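PDB 6FDG: 4-hydroxybenzoyl-CoA thioesterase from Staphylococcus aureus, which probably hydrolyses acyl-CoA thioesters, with DHNA-CoA of the vitamin K2 pathway as its likely substrate. Local coordinates for residues L35-K40 against E131-V136; T78-Y83 against S88-E93. All coordinates share one frame; numbering follows the deposited sequence. Where two conformers were deposited one is given.

Contact 1 packs two helices, 35-40 and 131-136, over the hairpin strands 78-83 and 88-93 that make contact 2; the hairpin falls between those helices in sequence. The two contact centres lie about 11 Å apart. Four pairs join them directly. Tyr133 OH and Tyr90 OH are 2.7 Å apart, a hydrogen bond between two hydroxyls. Tyr37 OH packs on Val80 CG2 at 3.5 Å, Ser134 OG on Tyr83 CE2 at 3.5 Å, and Tyr133 CB lies 3.6 Å from Tyr83 CD1. The sheet face bearing Val80, Tyr83 and Tyr90 is therefore the floor of contact 1. These distances show one packed core, in what family and topology identify as a hotdog fold; they assign no catalytic role.

Contact 1 (L35-K40 against E131-V136); sequences LDYISK and EAYSKV
Tyr37 reaches from helix 26-41 to Tyr133 and Val136 of helix 127-141. The first helix is the long central helix of the hotdog fold, wrapped by the curved sheet, and the second is a C-terminal helix packed beside it. The short helical segments run nearly at right angles, their N-to-C directions 100° apart, and their axes come no closer than 12.5 Å. Across that spacing the backbones cannot touch, and the 152 Å² buried between the segments comes from four side chains.

Tyr37 can be traced outward from CB, whose bond from CA points toward 131-136. With CG opposite the backbone N (chi1 175°), the ring extends straight at the other helix. Its CD1 passes 4.2 Å from Tyr133 OH, and CE1, one atom further out, comes to 4.0 Å from the same oxygen. That hydroxyl lies near the plane of the Tyr37 ring, at its edge, so the two tyrosines are not stacked face to face; Tyr37 CE1 is also 4.3 Å from Tyr133 CZ. At the tip, Tyr37 OH ends against Val136 CG1 at 3.5 Å, the two side chains arriving from opposite directions. The base of Tyr37 rests on Thr78 of the sheet and its hydroxyl end on Val80, while Val136 also touches Ile2 and Leu41.

Tyr133 approaches from the other helix, its end nearer to 35-40 than its base. The hydroxyl is buried, and its polar need is met by Tyr90 OH; the helix 35-40 supplies carbon around it. Ile38 contributes the closest of these. Its CG1, set beside the backbone N (chi1 -68°), lies 3.3 Å from Tyr133 OH, and its terminal CD1 follows at 4.1 Å.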
loop_
_atom_site.group_PDB
_atom_site.type_symbol
_atom_site.label_atom_id
_atom_site.label_comp_id
_atom_site.label_asym_id
_atom_site.label_seq_id
_atom_site.Cartn_x
_atom_site.Cartn_y
_atom_site.Cartn_z
ATOM N N LEU A 35 8.226 0.578 -16.443
ATOM C CA LEU A 35 7.667 1.755 -17.113
ATOM C C LEU A 35 8.839 2.670 -17.522
ATOM O O LEU A 35 8.666 3.385 -18.577
ATOM C CB LEU A 35 6.633 2.418 -16.219
ATOM C CG LEU A 35 5.307 1.661 -16.088
ATOM C CD1 LEU A 35 4.430 2.281 -14.978
ATOM C CD2 LEU A 35 4.490 1.663 -17.387
ATOM N N ASP A 36 9.929 2.714 -16.763
ATOM C CA ASP A 36 11.089 3.526 -17.148
ATOM C C ASP A 36 11.712 2.879 -18.359
ATOM O O ASP A 36 12.172 3.590 -19.302
ATOM C CB ASP A 36 12.090 3.551 -15.965
ATOM C CG ASP A 36 13.266 4.489 -16.174
ATOM O OD1 ASP A 36 13.054 5.623 -16.660
ATOM O OD2 ASP A 36 14.382 4.022 -15.842
ATOM N N TYR A 37 11.849 1.553 -18.469
ATOM C CA TYR A 37 12.366 0.836 -19.648
ATOM C C TYR A 37 11.539 1.276 -20.849
ATOM O O TYR A 37 12.072 1.634 -21.920
ATOM C CB TYR A 37 12.354 -0.675 -19.435
ATOM C CG TYR A 37 12.752 -1.473 -20.600
ATOM C CD1 TYR A 37 11.845 -1.797 -21.618
ATOM C CD2 TYR A 37 14.066 -1.970 -20.738
ATOM C CE1 TYR A 37 12.194 -2.556 -22.708
ATOM C CE2 TYR A 37 14.450 -2.750 -21.817
ATOM C CZ TYR A 37 13.539 -3.037 -22.814
ATOM O OH TYR A 37 13.940 -3.833 -23.919
ATOM N N ILE A 38 10.221 1.177 -20.765
ATOM C CA ILE A 38 9.381 1.482 -21.900
ATOM C C ILE A 38 9.600 2.943 -22.295
ATOM O O ILE A 38 9.615 3.206 -23.565
ATOM C CB ILE A 38 7.905 1.168 -21.454
ATOM C CG1 ILE A 38 7.692 -0.322 -21.261
ATOM C CG2 ILE A 38 6.889 1.835 -22.447
ATOM C CD1 ILE A 38 6.347 -0.664 -20.634
ATOM N N SER A 39 9.606 3.840 -21.382
ATOM C CA SER A 39 9.859 5.235 -21.767
ATOM C C SER A 39 11.177 5.415 -22.495
ATOM O O SER A 39 11.360 6.073 -23.539
ATOM C CB SER A 39 9.749 6.088 -20.540
ATOM O OG SER A 39 9.835 7.473 -20.709
ATOM N N LYS A 40 12.219 4.837 -21.961
ATOM C CA LYS A 40 13.563 4.947 -22.578
ATOM C C LYS A 40 13.601 4.337 -23.899
ATOM O O LYS A 40 14.405 4.802 -24.804
ATOM C CB LYS A 40 14.604 4.403 -21.583
ATOM C CG LYS A 40 14.828 5.310 -20.421
ATOM C CD LYS A 40 15.603 4.743 -19.236
ATOM C CE LYS A 40 16.035 5.741 -18.291
ATOM N NZ LYS A 40 16.673 5.135 -17.105
ATOM N N GLU A 131 7.616 -3.216 -33.581
ATOM C CA GLU A 131 8.878 -3.184 -34.390
ATOM C C GLU A 131 10.021 -3.006 -33.385
ATOM O O GLU A 131 11.033 -3.666 -33.630
ATOM C CB GLU A 131 8.775 -2.018 -35.376
ATOM C CG GLU A 131 10.101 -1.577 -36.052
ATOM C CD GLU A 131 9.925 -0.296 -36.903
ATOM O OE1 GLU A 131 9.397 0.735 -36.411
ATOM O OE2 GLU A 131 10.306 -0.316 -38.093
ATOM N N ALA A 132 9.860 -2.120 -32.406
ATOM C CA ALA A 132 10.957 -1.835 -31.424
ATOM C C ALA A 132 11.279 -3.063 -30.561
ATOM O O ALA A 132 12.452 -3.486 -30.474
ATOM C CB ALA A 132 10.660 -0.665 -30.629
ATOM N N TYR A 133 10.191 -3.749 -30.098
ATOM C CA TYR A 133 10.455 -4.942 -29.294
ATOM C C TYR A 133 11.073 -6.074 -30.036
ATOM O O TYR A 133 11.845 -6.868 -29.542
ATOM C CB TYR A 133 9.114 -5.380 -28.535
ATOM C CG TYR A 133 8.856 -4.614 -27.244
ATOM C CD1 TYR A 133 8.566 -3.309 -27.196
ATOM C CD2 TYR A 133 8.943 -5.281 -26.051
ATOM C CE1 TYR A 133 8.339 -2.618 -26.011
ATOM C CE2 TYR A 133 8.691 -4.616 -24.836
ATOM C CZ TYR A 133 8.482 -3.330 -24.825
ATOM O OH TYR A 133 8.253 -2.610 -23.633
ATOM N N SER A 134 10.670 -6.235 -31.319
ATOM C CA SER A 134 11.167 -7.260 -32.156
ATOM C C SER A 134 12.674 -6.955 -32.497
ATOM O O SER A 134 13.455 -7.922 -32.471
ATOM C CB SER A 134 10.413 -7.352 -33.518
ATOM O OG SER A 134 9.122 -7.884 -33.275
ATOM N N LYS A 135 12.996 -5.757 -32.726
ATOM C CA LYS A 135 14.407 -5.360 -32.966
ATOM C C LYS A 135 15.255 -5.667 -31.730
ATOM O O LYS A 135 16.292 -6.285 -31.827
ATOM C CB LYS A 135 14.508 -3.918 -33.298
ATOM C CG LYS A 135 15.922 -3.300 -33.410
ATOM C CD LYS A 135 15.880 -1.821 -33.825
ATOM C CE LYS A 135 17.276 -1.204 -33.991
ATOM N NZ LYS A 135 18.151 -2.095 -34.837
ATOM N N VAL A 136 14.722 -5.258 -30.535
ATOM C CA VAL A 136 15.430 -5.566 -29.276
ATOM C C VAL A 136 15.620 -6.994 -29.096
ATOM O O VAL A 136 16.669 -7.461 -28.653
ATOM C CB VAL A 136 14.712 -4.817 -28.083
ATOM C CG1 VAL A 136 15.264 -5.359 -26.779
ATOM C CG2 VAL A 136 14.907 -3.336 -28.166
#

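Contact 2 (T78-Y83 against S88-E93); sequences TWVEKY and SVYKYE
Strands 78-80 and 88-93 pair antiparallel at 154°, and the register slips by one at a classic beta bulge, where Glu81 and Lys82 both face Val89. Trp79 and Lys91 form a hydrogen-bonded pair: Trp79 N to Lys91 O is 3.0 Å and the return bond, Lys91 N to Trp79 O, is 2.9 Å. At the bulge Val89 O receives two weak bonds, from Glu81 N and Lys82 N, whereas Val89 N gives Lys82 O a sound one at 2.8 Å.

On the face bearing Trp79 and Lys91, Lys91 CB sits over the indole in a CH-pi contact, 3.9 Å from the centroid of the six-membered ring and 24° off its normal. The indole's rotation is fixed further by Trp79 NE1, which bonds Glu81 OE1 in the ring plane at 3.0 Å. Glu81 CG lies 3.6 Å from Lys91 CD, and the bend at chi2 (61°) turns the carboxylate to the indole N-H. Glu93 OE2 meets the indole edge, 3.8 Å from Trp79 CH2, with its carboxylate turned nearly perpendicular to the ring.

On the opposite face Val80 CG2 rests against Tyr90 CE2 at 3.6 Å, and Thr78 lies alongside Tyr92. Helix 26-41 covers this face with Phe30, Ala33, Arg34, Tyr37 and Ile38 among others; helix 127-141 adds Tyr133 on Val80 and His130, whose ND1 is hydrogen-bonded to Tyr83 OH. Strand 2-9 flanks Thr78, and strand 101-113 pairs with the outer edge of 88-93.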
loop_
_atom_site.group_PDB
_atom_site.type_symbol
_atom_site.label_atom_id
_atom_site.label_comp_id
_atom_site.label_asym_id
_atom_site.label_seq_id
_atom_site.Cartn_x
_atom_site.Cartn_y
_atom_site.Cartn_z
ATOM N N THR A 78 16.597 -3.563 -15.768
ATOM C CA THR A 78 15.449 -4.175 -16.449
ATOM C C THR A 78 15.753 -4.562 -17.830
ATOM O O THR A 78 16.333 -3.708 -18.542
ATOM C CB THR A 78 14.283 -3.207 -16.439
ATOM O OG1 THR A 78 13.967 -2.766 -15.149
ATOM C CG2 THR A 78 13.016 -3.873 -17.035
ATOM N N TRP A 79 15.340 -5.708 -18.257
ATOM C CA TRP A 79 15.464 -6.091 -19.696
ATOM C C TRP A 79 14.331 -7.030 -20.040
ATOM O O TRP A 79 13.562 -7.507 -19.162
ATOM C CB TRP A 79 16.797 -6.798 -20.037
ATOM C CG TRP A 79 17.049 -8.063 -19.415
ATOM C CD1 TRP A 79 16.894 -9.297 -20.004
ATOM C CD2 TRP A 79 17.609 -8.339 -18.121
ATOM N NE1 TRP A 79 17.276 -10.299 -19.142
ATOM C CE2 TRP A 79 17.714 -9.721 -17.994
ATOM C CE3 TRP A 79 17.983 -7.520 -17.028
ATOM C CZ2 TRP A 79 18.301 -10.335 -16.826
ATOM C CZ3 TRP A 79 18.446 -8.135 -15.921
ATOM C CH2 TRP A 79 18.596 -9.476 -15.850
ATOM N N VAL A 80 14.037 -7.177 -21.324
ATOM C CA VAL A 80 13.005 -8.077 -21.830
ATOM C C VAL A 80 13.651 -9.406 -22.157
ATOM O O VAL A 80 14.405 -9.545 -23.160
ATOM C CB VAL A 80 12.278 -7.448 -23.009
ATOM C CG1 VAL A 80 11.276 -8.504 -23.532
ATOM C CG2 VAL A 80 11.605 -6.157 -22.607
ATOM N N GLU A 81 13.441 -10.442 -21.355
ATOM C CA GLU A 81 14.007 -11.769 -21.582
ATOM C C GLU A 81 13.367 -12.420 -22.745
ATOM O O GLU A 81 14.027 -13.152 -23.505
ATOM C CB GLU A 81 13.835 -12.583 -20.311
ATOM C CG GLU A 81 14.468 -13.968 -20.347
ATOM C CD GLU A 81 15.941 -13.988 -20.541
ATOM O OE1 GLU A 81 16.699 -12.987 -20.244
ATOM O OE2 GLU A 81 16.422 -15.137 -20.838
ATOM N N LYS A 82 12.048 -12.253 -22.904
ATOM C CA LYS A 82 11.323 -12.905 -24.003
ATOM C C LYS A 82 10.223 -11.960 -24.495
ATOM O O LYS A 82 9.406 -11.483 -23.688
ATOM C CB LYS A 82 10.659 -14.197 -23.553
ATOM C CG LYS A 82 11.545 -15.240 -22.792
ATOM C CD LYS A 82 10.784 -16.219 -21.885
ATOM C CE LYS A 82 11.733 -17.344 -21.449
ATOM N NZ LYS A 82 11.085 -18.695 -21.623
ATOM N N TYR A 83 10.143 -11.709 -25.796
ATOM C CA TYR A 83 9.079 -10.957 -26.399
ATOM C C TYR A 83 8.340 -11.777 -27.370
ATOM O O TYR A 83 8.978 -12.444 -28.252
ATOM C CB TYR A 83 9.640 -9.701 -27.100
ATOM C CG TYR A 83 8.610 -9.077 -27.982
ATOM C CD1 TYR A 83 7.518 -8.400 -27.412
ATOM C CD2 TYR A 83 8.634 -9.128 -29.376
ATOM C CE1 TYR A 83 6.520 -7.876 -28.184
ATOM C CE2 TYR A 83 7.618 -8.591 -30.156
ATOM C CZ TYR A 83 6.570 -7.980 -29.547
ATOM O OH TYR A 83 5.518 -7.411 -30.229
ATOM N N SER A 88 5.065 -10.632 -22.979
ATOM C CA SER A 88 6.474 -10.256 -22.763
ATOM C C SER A 88 6.914 -10.731 -21.367
ATOM O O SER A 88 6.049 -10.617 -20.410
ATOM C CB SER A 88 6.713 -8.820 -22.787
ATOM O OG SER A 88 6.505 -8.227 -24.116
ATOM N N VAL A 89 8.120 -11.193 -21.197
ATOM C CA VAL A 89 8.683 -11.498 -19.858
ATOM C C VAL A 89 9.828 -10.532 -19.631
ATOM O O VAL A 89 10.807 -10.510 -20.392
ATOM C CB VAL A 89 9.172 -12.927 -19.745
ATOM C CG1 VAL A 89 9.729 -13.193 -18.337
ATOM C CG2 VAL A 89 8.018 -13.892 -20.036
ATOM N N TYR A 90 9.701 -9.672 -18.633
ATOM C CA TYR A 90 10.747 -8.754 -18.174
ATOM C C TYR A 90 11.479 -9.419 -17.058
ATOM O O TYR A 90 10.869 -10.096 -16.185
ATOM C CB TYR A 90 10.167 -7.449 -17.689
ATOM C CG TYR A 90 9.436 -6.608 -18.685
ATOM C CD1 TYR A 90 8.192 -6.925 -19.156
ATOM C CD2 TYR A 90 10.085 -5.496 -19.245
ATOM C CE1 TYR A 90 7.553 -6.123 -20.121
ATOM C CE2 TYR A 90 9.435 -4.671 -20.203
ATOM C CZ TYR A 90 8.239 -5.053 -20.591
ATOM O OH TYR A 90 7.555 -4.237 -21.567
ATOM N N LYS A 91 12.790 -9.219 -16.984
ATOM C CA LYS A 91 13.614 -9.627 -15.841
ATOM C C LYS A 91 14.241 -8.407 -15.248
ATOM O O LYS A 91 14.498 -7.372 -15.884
ATOM C CB LYS A 91 14.691 -10.652 -16.270
ATOM C CG LYS A 91 14.111 -12.046 -16.417
ATOM C CD LYS A 91 15.118 -13.097 -16.865
ATOM C CE LYS A 91 16.150 -13.286 -15.796
ATOM N NZ LYS A 91 16.580 -14.770 -15.892
ATOM N N TYR A 92 14.521 -8.543 -13.933
ATOM C CA TYR A 92 15.053 -7.461 -13.135
ATOM C C TYR A 92 16.156 -7.898 -12.198
ATOM O O TYR A 92 16.187 -9.045 -11.695
ATOM C CB TYR A 92 13.989 -6.897 -12.171
ATOM C CG TYR A 92 12.675 -6.578 -12.895
ATOM C CD1 TYR A 92 11.695 -7.598 -13.007
ATOM C CD2 TYR A 92 12.390 -5.339 -13.364
ATOM C CE1 TYR A 92 10.507 -7.369 -13.705
ATOM C CE2 TYR A 92 11.160 -5.085 -14.034
ATOM C CZ TYR A 92 10.229 -6.092 -14.133
ATOM O OH TYR A 92 8.973 -5.823 -14.768
ATOM N N GLU A 93 17.047 -6.970 -11.934
ATOM C CA GLU A 93 18.073 -7.107 -10.831
ATOM C C GLU A 93 18.040 -5.832 -10.057
ATOM O O GLU A 93 18.048 -4.745 -10.638
ATOM C CB GLU A 93 19.503 -7.314 -11.420
ATOM C CG GLU A 93 19.678 -8.614 -12.090
ATOM C CD GLU A 93 21.036 -8.814 -12.810
ATOM O OE1 GLU A 93 21.663 -7.820 -13.106
ATOM O OE2 GLU A 93 21.247 -9.975 -13.129
#